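Local coordinates for D-isomer specific 2-hydroxyacid dehydrogenase family protein (Desulfovibrio vulgaris, PDB 5TX7) that probably catalyses NAD-dependent oxidoreduction of D-2-hydroxyacids, although its physiological substrate is not established, at residues 60-65 / 86-91. Sequence-based numbering, arbitrary orientation.
Sequences ALQALP and GVLGIP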
ATOM      1  N   ALA A  60     -42.758   2.794   8.081  1.00 53.29           N
ATOM      2  CA  ALA A  60     -42.009   3.815   8.847  1.00 52.72           C
ATOM      3  C   ALA A  60     -42.211   5.237   8.306  1.00 53.26           C
ATOM      4  O   ALA A  60     -42.417   6.162   9.094  1.00 54.34           O
ATOM      5  CB  ALA A  60     -40.516   3.487   8.897  1.00 50.16           C
ATOM      6  N   LEU A  61     -42.168   5.393   6.977  1.00 52.84           N
ATOM      7  CA  LEU A  61     -42.354   6.693   6.316  1.00 53.84           C
ATOM      8  C   LEU A  61     -43.752   7.294   6.555  1.00 55.67           C
ATOM      9  O   LEU A  61     -43.874   8.471   6.821  1.00 58.59           O
ATOM     10  CB  LEU A  61     -42.074   6.587   4.809  1.00 52.81           C
ATOM     11  CG  LEU A  61     -40.644   6.218   4.373  1.00 50.02           C
ATOM     12  CD1 LEU A  61     -40.622   5.622   2.957  1.00 49.80           C
ATOM     13  CD2 LEU A  61     -39.656   7.366   4.495  1.00 47.43           C
ATOM     14  N   GLN A  62     -44.792   6.482   6.475  1.00 56.40           N
ATOM     15  CA  GLN A  62     -46.164   6.931   6.815  1.00 59.49           C
ATOM     16  C   GLN A  62     -46.406   7.236   8.298  1.00 62.72           C
ATOM     17  O   GLN A  62     -47.320   7.984   8.636  1.00 67.42           O
ATOM     18  CB  GLN A  62     -47.197   5.904   6.361  1.00 59.67           C
ATOM     19  CG  GLN A  62     -47.351   5.868   4.866  1.00 57.58           C
ATOM     20  CD  GLN A  62     -48.528   5.044   4.485  1.00 58.71           C
ATOM     21  OE1 GLN A  62     -48.590   3.865   4.816  1.00 56.90           O
ATOM     22  NE2 GLN A  62     -49.489   5.660   3.804  1.00 61.25           N
ATOM     23  N   ALA A  63     -45.600   6.650   9.178  1.00 63.89           N
ATOM     24  CA  ALA A  63     -45.650   6.935  10.628  1.00 63.40           C
ATOM     25  C   ALA A  63     -44.822   8.171  11.004  1.00 63.52           C
ATOM     26  O   ALA A  63     -44.729   8.520  12.183  1.00 63.02           O
ATOM     27  CB  ALA A  63     -45.175   5.730  11.422  1.00 60.94           C
ATOM     28  N   LEU A  64     -44.244   8.851  10.000  1.00 61.80           N
ATOM     29  CA  LEU A  64     -43.510  10.098  10.192  1.00 60.84           C
ATOM     30  C   LEU A  64     -44.089  11.191   9.278  1.00 60.32           C
ATOM     31  O   LEU A  64     -43.443  11.618   8.330  1.00 58.31           O
ATOM     32  CB  LEU A  64     -42.032   9.852   9.887  1.00 58.67           C
ATOM     33  CG  LEU A  64     -41.308   8.799  10.723  1.00 58.28           C
ATOM     34  CD1 LEU A  64     -39.940   8.517  10.122  1.00 58.25           C
ATOM     35  CD2 LEU A  64     -41.166   9.213  12.174  1.00 60.80           C
ATOM     36  N   PRO A  65     -45.321  11.656   9.553  1.00 63.44           N
ATOM     37  CA  PRO A  65     -45.949  12.634   8.660  1.00 64.40           C
ATOM     38  C   PRO A  65     -45.213  13.977   8.602  1.00 65.66           C
ATOM     39  O   PRO A  65     -45.357  14.717   7.628  1.00 67.22           O
ATOM     40  CB  PRO A  65     -47.353  12.816   9.254  1.00 67.70           C
ATOM     41  CG  PRO A  65     -47.501  11.769  10.299  1.00 67.88           C
ATOM     42  CD  PRO A  65     -46.128  11.449  10.765  1.00 65.45           C
ATOM     43  N   GLY A  86     -41.217   8.726  -2.487  1.00 56.86           N
ATOM     44  CA  GLY A  86     -41.662   9.555  -3.597  1.00 58.87           C
ATOM     45  C   GLY A  86     -43.156   9.824  -3.578  1.00 62.50           C
ATOM     46  O   GLY A  86     -43.582  10.995  -3.593  1.00 60.60           O
ATOM     47  N   VAL A  87     -43.950   8.754  -3.493  1.00 64.21           N
ATOM     48  CA  VAL A  87     -45.416   8.870  -3.557  1.00 67.09           C
ATOM     49  C   VAL A  87     -45.988   9.668  -2.374  1.00 66.55           C
ATOM     50  O   VAL A  87     -47.007  10.349  -2.519  1.00 69.44           O
ATOM     51  CB  VAL A  87     -46.139   7.494  -3.738  1.00 70.95           C
ATOM     52  CG1 VAL A  87     -45.615   6.753  -4.972  1.00 71.08           C
ATOM     53  CG2 VAL A  87     -46.033   6.597  -2.512  1.00 71.20           C
ATOM     54  N   LEU A  88     -45.310   9.593  -1.225  1.00 64.58           N
ATOM     55  CA  LEU A  88     -45.593  10.443  -0.059  1.00 64.04           C
ATOM     56  C   LEU A  88     -45.014  11.870  -0.175  1.00 61.75           C
ATOM     57  O   LEU A  88     -45.176  12.679   0.746  1.00 63.58           O
ATOM     58  CB  LEU A  88     -45.046   9.785   1.226  1.00 62.68           C
ATOM     59  CG  LEU A  88     -45.563   8.405   1.636  1.00 62.76           C
ATOM     60  CD1 LEU A  88     -44.759   7.891   2.829  1.00 61.92           C
ATOM     61  CD2 LEU A  88     -47.042   8.437   1.971  1.00 64.58           C
ATOM     62  N   GLY A  89     -44.336  12.172  -1.280  1.00 60.48           N
ATOM     63  CA  GLY A  89     -43.788  13.505  -1.542  1.00 61.16           C
ATOM     64  C   GLY A  89     -42.510  13.828  -0.798  1.00 58.18           C
ATOM     65  O   GLY A  89     -42.257  14.986  -0.495  1.00 58.78           O
ATOM     66  N   ILE A  90     -41.693  12.807  -0.528  1.00 56.63           N
ATOM     67  CA  ILE A  90     -40.429  12.956   0.193  1.00 53.91           C
ATOM     68  C   ILE A  90     -39.278  12.701  -0.779  1.00 52.66           C
ATOM     69  O   ILE A  90     -39.053  11.562  -1.161  1.00 51.38           O
ATOM     70  CB  ILE A  90     -40.346  11.956   1.374  1.00 53.54           C
ATOM     71  CG1 ILE A  90     -41.482  12.222   2.380  1.00 53.07           C
ATOM     72  CG2 ILE A  90     -38.988  12.057   2.088  1.00 52.40           C
ATOM     73  CD1 ILE A  90     -41.738  11.079   3.329  1.00 53.70           C
ATOM     74  N   PRO A  91     -38.548  13.756  -1.194  1.00 55.15           N
ATOM     75  CA  PRO A  91     -37.314  13.547  -1.961  1.00 53.10           C
ATOM     76  C   PRO A  91     -36.280  12.776  -1.156  1.00 50.29           C
ATOM     77  O   PRO A  91     -36.151  13.006   0.046  1.00 52.25           O
ATOM     78  CB  PRO A  91     -36.797  14.968  -2.219  1.00 56.26           C
ATOM     79  CG  PRO A  91     -37.938  15.889  -1.947  1.00 59.60           C
ATOM     80  CD  PRO A  91     -38.827  15.190  -0.964  1.00 58.48           C
TER
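The carboxamide of Gln-62 is the flat group here, and the isobutyl end of Leu-88 meets it across the contact. CD2 of Leu-88 lies on the side away from OE1, tilted somewhat out of the amide plane, and is 4.1 Å from Gln-62 NE2. The two side chains cross at about a right angle. The contact joins the C-terminal ends of two successive helices, 58-62 and 82-87, in the flavodoxin-like domain, probably the substrate-binding domain as in relatives. These helices belong to consecutive beta-alpha-beta crossovers.

Leu-88 forks over the Gln-62 chain. Both of its methyls approach Gln-62 CG, and CD1 is 3.9 Å away. No hydrogen bond links the segments; the join is van der Waals packing, mainly of aliphatic groups. Gln-62 and Leu-88 form its exposed side, while Leu-61 and Ile-90 are buried. Leu-61 also packs on Ala-84 and Ala-85, and Ile-90 reaches Val-70 of strand 69-72.

A Schellman motif ends helix 82-87. Gly-89 takes the positive phi, 78°, and the chain then turns toward strand 92-93. Leu-88, before the turn, and Ile-90, after it, both point toward segment 60-65. Leu-88 CD1 packs 3.6 Å from Leu-61 CB, and Ile-90 CD1 lies 4.4 Å from Leu-61 CD2.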